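Local atomic coordinates of pyruvate kinase (Toxoplasma gondii, PDB entry 3GG8), a protein that catalyses the last step of glycolysis, transferring the phosphoryl group of phosphoenolpyruvate to ADP to give pyruvate and ATP. Residues E93-I98 / T456-S461; I277-L282 / A330-N335. All coordinates share one frame; numbering follows the deposited sequence.

Interaction 1 lies at the surface, its centre about 20 Å from the centre of the chain, and joins two domains: the loop entering barrel strand 97-101 meets the edge strand 454-458 of the C-terminal α/β domain. Interaction 2 stays within the barrel domain, about 11 Å from that centre, and links the short helix 279-282 that follows barrel strand 275-278 to helix 327-339. Both therefore touch the same barrel, with about 16 Å between their nearest atoms. Each depends on one arginine, but the partners differ. A neutral glutamine, set almost perpendicular, suits the partly exposed domain boundary, whereas a coplanar carboxylate pairs with the buried guanidinium near the subunit interface.

Interaction 1: residues E93-I98 / T456-S461; sequences EARLAI and TMQVPS
R95 reaches from the loop ahead of strand 97-101 and lays the edge of its guanidinium against the side chain of Q458. The two side chains cross at about a right angle, and their flat ends are turned 83° apart, so the amide neither stacks on the guanidinium nor pairs with it edge by edge. R95 NH1 donates to Q458 OE1, with an N-H...O angle of 138°. The modelled 2.4 Å between R95 NH1 and Q458 OE1 is too short to be taken literally, and the bond's exact length is doubtful. Q458 also offers its aliphatic part, since CG lies at the guanidinium edge, in its plane, and Q458 CB is 3.3 Å from R95 NH1.

Both chains are shaped for this meeting. R95 is bent at chi2, and its guanidinium ends beside Q458. Q458 sends CG away from its backbone N (chi1 -166°) and then runs on extended, bringing the amide oxygen alongside. A long, flexible arginine can span a boundary where R95 CA and Q458 CA are 8.9 Å apart; a glutamine at a strand end supplies a neutral acceptor that tolerates a partly exposed place.

This is a surface contact between the barrel domain and the C-terminal α/β domain, joining the loop before a barrel strand to the edge strand of the other sheet. Helix 442-447 flanks it, with I445 touching R95, T456 and Q458, and E442 touching Q458. On one side strand 97-101 continues into the barrel between strands 62-68 and 224-227; on the other, strand 454-458 borders 435-439.

Interaction 2: residues I277-L282 / A330-N335; sequences IARGDL and AADVAN
R279 and D332 meet head-on across the contact, the guanidinium and carboxylate lying nearly coplanar, 5° apart. In this bidentate salt bridge R279 NH2 lies 2.6 Å from D332 OD2, and R279 NH1 lies 3.1 Å from D332 OD1. Each oxygen is approached on its syn side, and both N-H...O angles are close to 160°, so the pair is well aligned and held against rotation. R279 bends at chi2 and chi3 and presents NH1 and NH2 end-on to the carboxylate, while D332, with CG anti to its backbone N (chi1 174°), extends from its helix.

The tight part is around the buried arginine. Q295 accepts a bond from NH1 and the T313 carbonyl one from NH2, while NE makes a weak bond to A312 O; all three guanidinium nitrogens thus have acceptors. Away from the bridge the segments stay well apart: the nearest CA atoms, of R279 and D332, are 11.1 Å apart, and only these two residues touch. D332 is partly exposed, and R327 of the second subunit approaches its OD1 as a long, weak ion pair; its negative charge probably offsets both R279 and that R327, whose NH2 atoms lie close together. Small A331 and A334 let F292 of that subunit pack against helix 327-339.

The short helix 279-282 follows strand 275-278 of the (βα)8 barrel, at the C-terminal strand ends where such enzymes place their active site. The sequence ARGDL belongs to a motif well known in pyruvate kinases, and the close approach of D281 to E257 is consistent with the magnesium site of relatives.

Interaction 1: residues E93-I98 / T456-S461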
loop_
_atom_site.group_PDB
_atom_site.type_symbol
_atom_site.label_atom_id
_atom_site.label_comp_id
_atom_site.label_asym_id
_atom_site.label_seq_id
_atom_site.Cartn_x
_atom_site.Cartn_y
_atom_site.Cartn_z
ATOM N N GLU C 93 -17.037 -17.391 38.007
ATOM C CA GLU C 93 -16.737 -16.481 36.907
ATOM C C GLU C 93 -16.561 -17.178 35.572
ATOM O O GLU C 93 -16.642 -16.526 34.527
ATOM C CB GLU C 93 -15.545 -15.587 37.232
ATOM C CG GLU C 93 -15.936 -14.430 38.140
ATOM C CD GLU C 93 -14.752 -13.665 38.682
ATOM O OE1 GLU C 93 -13.632 -13.814 38.135
ATOM O OE2 GLU C 93 -14.952 -12.908 39.658
ATOM N N ALA C 94 -16.346 -18.495 35.611
ATOM C CA ALA C 94 -16.171 -19.296 34.405
ATOM C C ALA C 94 -17.523 -19.694 33.816
ATOM O O ALA C 94 -18.424 -20.139 34.541
ATOM C CB ALA C 94 -15.340 -20.522 34.696
ATOM N N ARG C 95 -17.668 -19.498 32.511
ATOM C CA ARG C 95 -18.917 -19.794 31.812
ATOM C C ARG C 95 -18.637 -20.775 30.689
ATOM O O ARG C 95 -18.832 -20.470 29.509
ATOM C CB ARG C 95 -19.567 -18.523 31.283
ATOM C CG ARG C 95 -19.941 -17.547 32.372
ATOM C CD ARG C 95 -20.991 -18.145 33.299
ATOM N NE ARG C 95 -21.485 -17.177 34.268
ATOM C CZ ARG C 95 -22.331 -16.200 33.963
ATOM N NH1 ARG C 95 -22.755 -16.060 32.710
ATOM N NH2 ARG C 95 -22.740 -15.353 34.901
ATOM N N LEU C 96 -18.163 -21.949 31.088
ATOM C CA LEU C 96 -17.788 -23.023 30.190
ATOM C C LEU C 96 -18.942 -23.375 29.266
ATOM O O LEU C 96 -20.089 -23.492 29.709
ATOM C CB LEU C 96 -17.431 -24.266 31.015
ATOM C CG LEU C 96 -16.196 -24.240 31.905
ATOM C CD1 LEU C 96 -16.214 -25.441 32.841
ATOM C CD2 LEU C 96 -14.936 -24.250 31.046
ATOM N N ALA C 97 -18.647 -23.540 27.981
ATOM C CA ALA C 97 -19.676 -24.014 27.054
ATOM C C ALA C 97 -19.619 -25.527 26.996
ATOM O O ALA C 97 -18.574 -26.134 27.248
ATOM C CB ALA C 97 -19.493 -23.411 25.674
ATOM N N ILE C 98 -20.761 -26.123 26.675
ATOM C CA ILE C 98 -20.893 -27.569 26.530
ATOM C C ILE C 98 -21.217 -27.899 25.068
ATOM O O ILE C 98 -22.148 -27.347 24.485
ATOM C CB ILE C 98 -21.938 -28.127 27.520
ATOM C CG1 ILE C 98 -21.502 -27.810 28.964
ATOM C CG2 ILE C 98 -22.123 -29.630 27.335
ATOM C CD1 ILE C 98 -22.550 -28.150 30.019
ATOM N N THR C 456 -15.241 -12.923 28.633
ATOM C CA THR C 456 -16.658 -12.711 28.690
ATOM C C THR C 456 -17.017 -12.234 30.091
ATOM O O THR C 456 -16.369 -12.622 31.047
ATOM C CB THR C 456 -17.325 -14.031 28.235
ATOM O OG1 THR C 456 -18.096 -13.823 27.035
ATOM C CG2 THR C 456 -18.091 -14.712 29.316
ATOM N N MET C 457 -17.985 -11.320 30.190
ATOM C CA MET C 457 -18.586 -10.945 31.473
ATOM C C MET C 457 -20.106 -10.804 31.287
ATOM O O MET C 457 -20.564 -9.908 30.565
ATOM C CB MET C 457 -17.969 -9.642 32.011
ATOM C CG MET C 457 -18.434 -9.197 33.391
ATOM S SD MET C 457 -17.708 -7.611 33.906
ATOM C CE MET C 457 -18.663 -7.287 35.382
ATOM N N GLN C 458 -20.881 -11.680 31.938
ATOM C CA GLN C 458 -22.341 -11.537 31.933
ATOM C C GLN C 458 -22.776 -10.324 32.739
ATOM O O GLN C 458 -22.198 -10.001 33.774
ATOM C CB GLN C 458 -23.078 -12.799 32.405
ATOM C CG GLN C 458 -24.590 -12.755 32.074
ATOM C CD GLN C 458 -25.371 -14.002 32.462
ATOM O OE1 GLN C 458 -24.890 -15.122 32.317
ATOM N NE2 GLN C 458 -26.606 -13.807 32.920
ATOM N N VAL C 459 -23.814 -9.662 32.257
ATOM C CA VAL C 459 -24.244 -8.387 32.793
ATOM C C VAL C 459 -25.776 -8.471 32.980
ATOM O O VAL C 459 -26.432 -9.244 32.277
ATOM C CB VAL C 459 -23.721 -7.278 31.821
ATOM C CG1 VAL C 459 -24.828 -6.666 30.964
ATOM C CG2 VAL C 459 -22.908 -6.252 32.556
ATOM N N PRO C 460 -26.354 -7.760 33.976
ATOM C CA PRO C 460 -27.820 -7.879 34.123
ATOM C C PRO C 460 -28.640 -7.336 32.940
ATOM O O PRO C 460 -28.126 -6.571 32.118
ATOM C CB PRO C 460 -28.126 -7.080 35.406
ATOM C CG PRO C 460 -26.815 -6.884 36.081
ATOM C CD PRO C 460 -25.770 -6.885 35.008
ATOM N N SER C 461 -29.910 -7.740 32.866
ATOM C CA SER C 461 -30.809 -7.309 31.796
ATOM C C SER C 461 -31.208 -5.837 31.923
ATOM O O SER C 461 -31.117 -5.248 33.006
ATOM C CB SER C 461 -32.070 -8.191 31.768
ATOM O OG SER C 461 -31.837 -9.424 31.092
#

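Interaction 2: residues I277-L282 / A330-N335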
loop_
_atom_site.group_PDB
_atom_site.type_symbol
_atom_site.label_atom_id
_atom_site.label_comp_id
_atom_site.label_asym_id
_atom_site.label_seq_id
_atom_site.Cartn_x
_atom_site.Cartn_y
_atom_site.Cartn_z
ATOM N N ILE C 277 -12.268 -28.935 12.218
ATOM C CA ILE C 277 -11.394 -29.616 11.278
ATOM C C ILE C 277 -10.823 -30.881 11.945
ATOM O O ILE C 277 -10.045 -30.790 12.898
ATOM C CB ILE C 277 -10.232 -28.683 10.832
ATOM C CG1 ILE C 277 -10.765 -27.361 10.270
ATOM C CG2 ILE C 277 -9.269 -29.401 9.838
ATOM C CD1 ILE C 277 -9.686 -26.325 10.038
ATOM N N ALA C 278 -11.234 -32.054 11.462
ATOM C CA ALA C 278 -10.753 -33.331 11.986
ATOM C C ALA C 278 -9.625 -33.838 11.100
ATOM O O ALA C 278 -9.865 -34.621 10.166
ATOM C CB ALA C 278 -11.888 -34.354 12.044
ATOM N N ARG C 279 -8.400 -33.396 11.407
ATOM C CA ARG C 279 -7.212 -33.727 10.608
ATOM C C ARG C 279 -6.957 -35.213 10.461
ATOM O O ARG C 279 -6.689 -35.666 9.366
ATOM C CB ARG C 279 -5.939 -33.076 11.176
ATOM C CG ARG C 279 -5.871 -31.564 11.060
ATOM C CD ARG C 279 -6.172 -30.918 12.403
ATOM N NE ARG C 279 -5.318 -31.433 13.474
ATOM C CZ ARG C 279 -4.067 -31.041 13.700
ATOM N NH1 ARG C 279 -3.491 -30.123 12.933
ATOM N NH2 ARG C 279 -3.384 -31.573 14.711
ATOM N N GLY C 280 -7.014 -35.960 11.562
ATOM C CA GLY C 280 -6.728 -37.388 11.549
ATOM C C GLY C 280 -7.652 -38.192 10.639
ATOM O O GLY C 280 -7.204 -39.091 9.936
ATOM N N ASP C 281 -8.944 -37.873 10.662
ATOM C CA ASP C 281 -9.908 -38.505 9.754
ATOM C C ASP C 281 -9.674 -38.073 8.301
ATOM O O ASP C 281 -9.720 -38.910 7.387
ATOM C CB ASP C 281 -11.330 -38.223 10.212
ATOM C CG ASP C 281 -11.523 -38.523 11.695
ATOM O OD1 ASP C 281 -11.245 -37.634 12.518
ATOM O OD2 ASP C 281 -11.922 -39.660 12.052
ATOM N N LEU C 282 -9.370 -36.788 8.093
ATOM C CA LEU C 282 -9.093 -36.271 6.748
ATOM C C LEU C 282 -7.886 -36.991 6.131
ATOM O O LEU C 282 -7.845 -37.225 4.923
ATOM C CB LEU C 282 -8.858 -34.751 6.776
ATOM C CG LEU C 282 -10.080 -33.842 6.736
ATOM C CD1 LEU C 282 -9.764 -32.420 7.175
ATOM C CD2 LEU C 282 -10.687 -33.874 5.327
ATOM N N ALA C 330 3.997 -29.945 19.701
ATOM C CA ALA C 330 3.991 -28.533 20.064
ATOM C C ALA C 330 3.971 -27.655 18.810
ATOM O O ALA C 330 3.194 -26.714 18.734
ATOM C CB ALA C 330 5.199 -28.194 20.933
ATOM N N ALA C 331 4.815 -27.981 17.828
ATOM C CA ALA C 331 4.856 -27.262 16.555
ATOM C C ALA C 331 3.504 -27.368 15.819
ATOM O O ALA C 331 3.007 -26.391 15.227
ATOM C CB ALA C 331 5.987 -27.798 15.687
ATOM N N ASP C 332 2.907 -28.551 15.855
ATOM C CA ASP C 332 1.666 -28.769 15.130
ATOM C C ASP C 332 0.548 -27.891 15.715
ATOM O O ASP C 332 -0.213 -27.269 14.968
ATOM C CB ASP C 332 1.305 -30.259 15.142
ATOM C CG ASP C 332 -0.062 -30.553 14.527
ATOM O OD1 ASP C 332 -0.427 -29.954 13.492
ATOM O OD2 ASP C 332 -0.771 -31.404 15.093
ATOM N N VAL C 333 0.497 -27.805 17.044
ATOM C CA VAL C 333 -0.494 -26.964 17.744
ATOM C C VAL C 333 -0.244 -25.478 17.483
ATOM O O VAL C 333 -1.181 -24.721 17.200
ATOM C CB VAL C 333 -0.488 -27.231 19.264
ATOM C CG1 VAL C 333 -1.305 -26.174 20.026
ATOM C CG2 VAL C 333 -0.997 -28.613 19.555
ATOM N N ALA C 334 1.019 -25.076 17.555
ATOM C CA ALA C 334 1.418 -23.694 17.311
ATOM C C ALA C 334 1.065 -23.223 15.891
ATOM O O ALA C 334 0.576 -22.104 15.694
ATOM C CB ALA C 334 2.906 -23.530 17.565
ATOM N N ASN C 335 1.325 -24.088 14.910
ATOM C CA ASN C 335 0.993 -23.743 13.542
ATOM C C ASN C 335 -0.513 -23.582 13.308
ATOM O O ASN C 335 -0.896 -22.747 12.511
ATOM C CB ASN C 335 1.711 -24.638 12.524
ATOM C CG ASN C 335 3.153 -24.173 12.261
ATOM O OD1 ASN C 335 3.384 -23.136 11.624
ATOM N ND2 ASN C 335 4.124 -24.928 12.771
#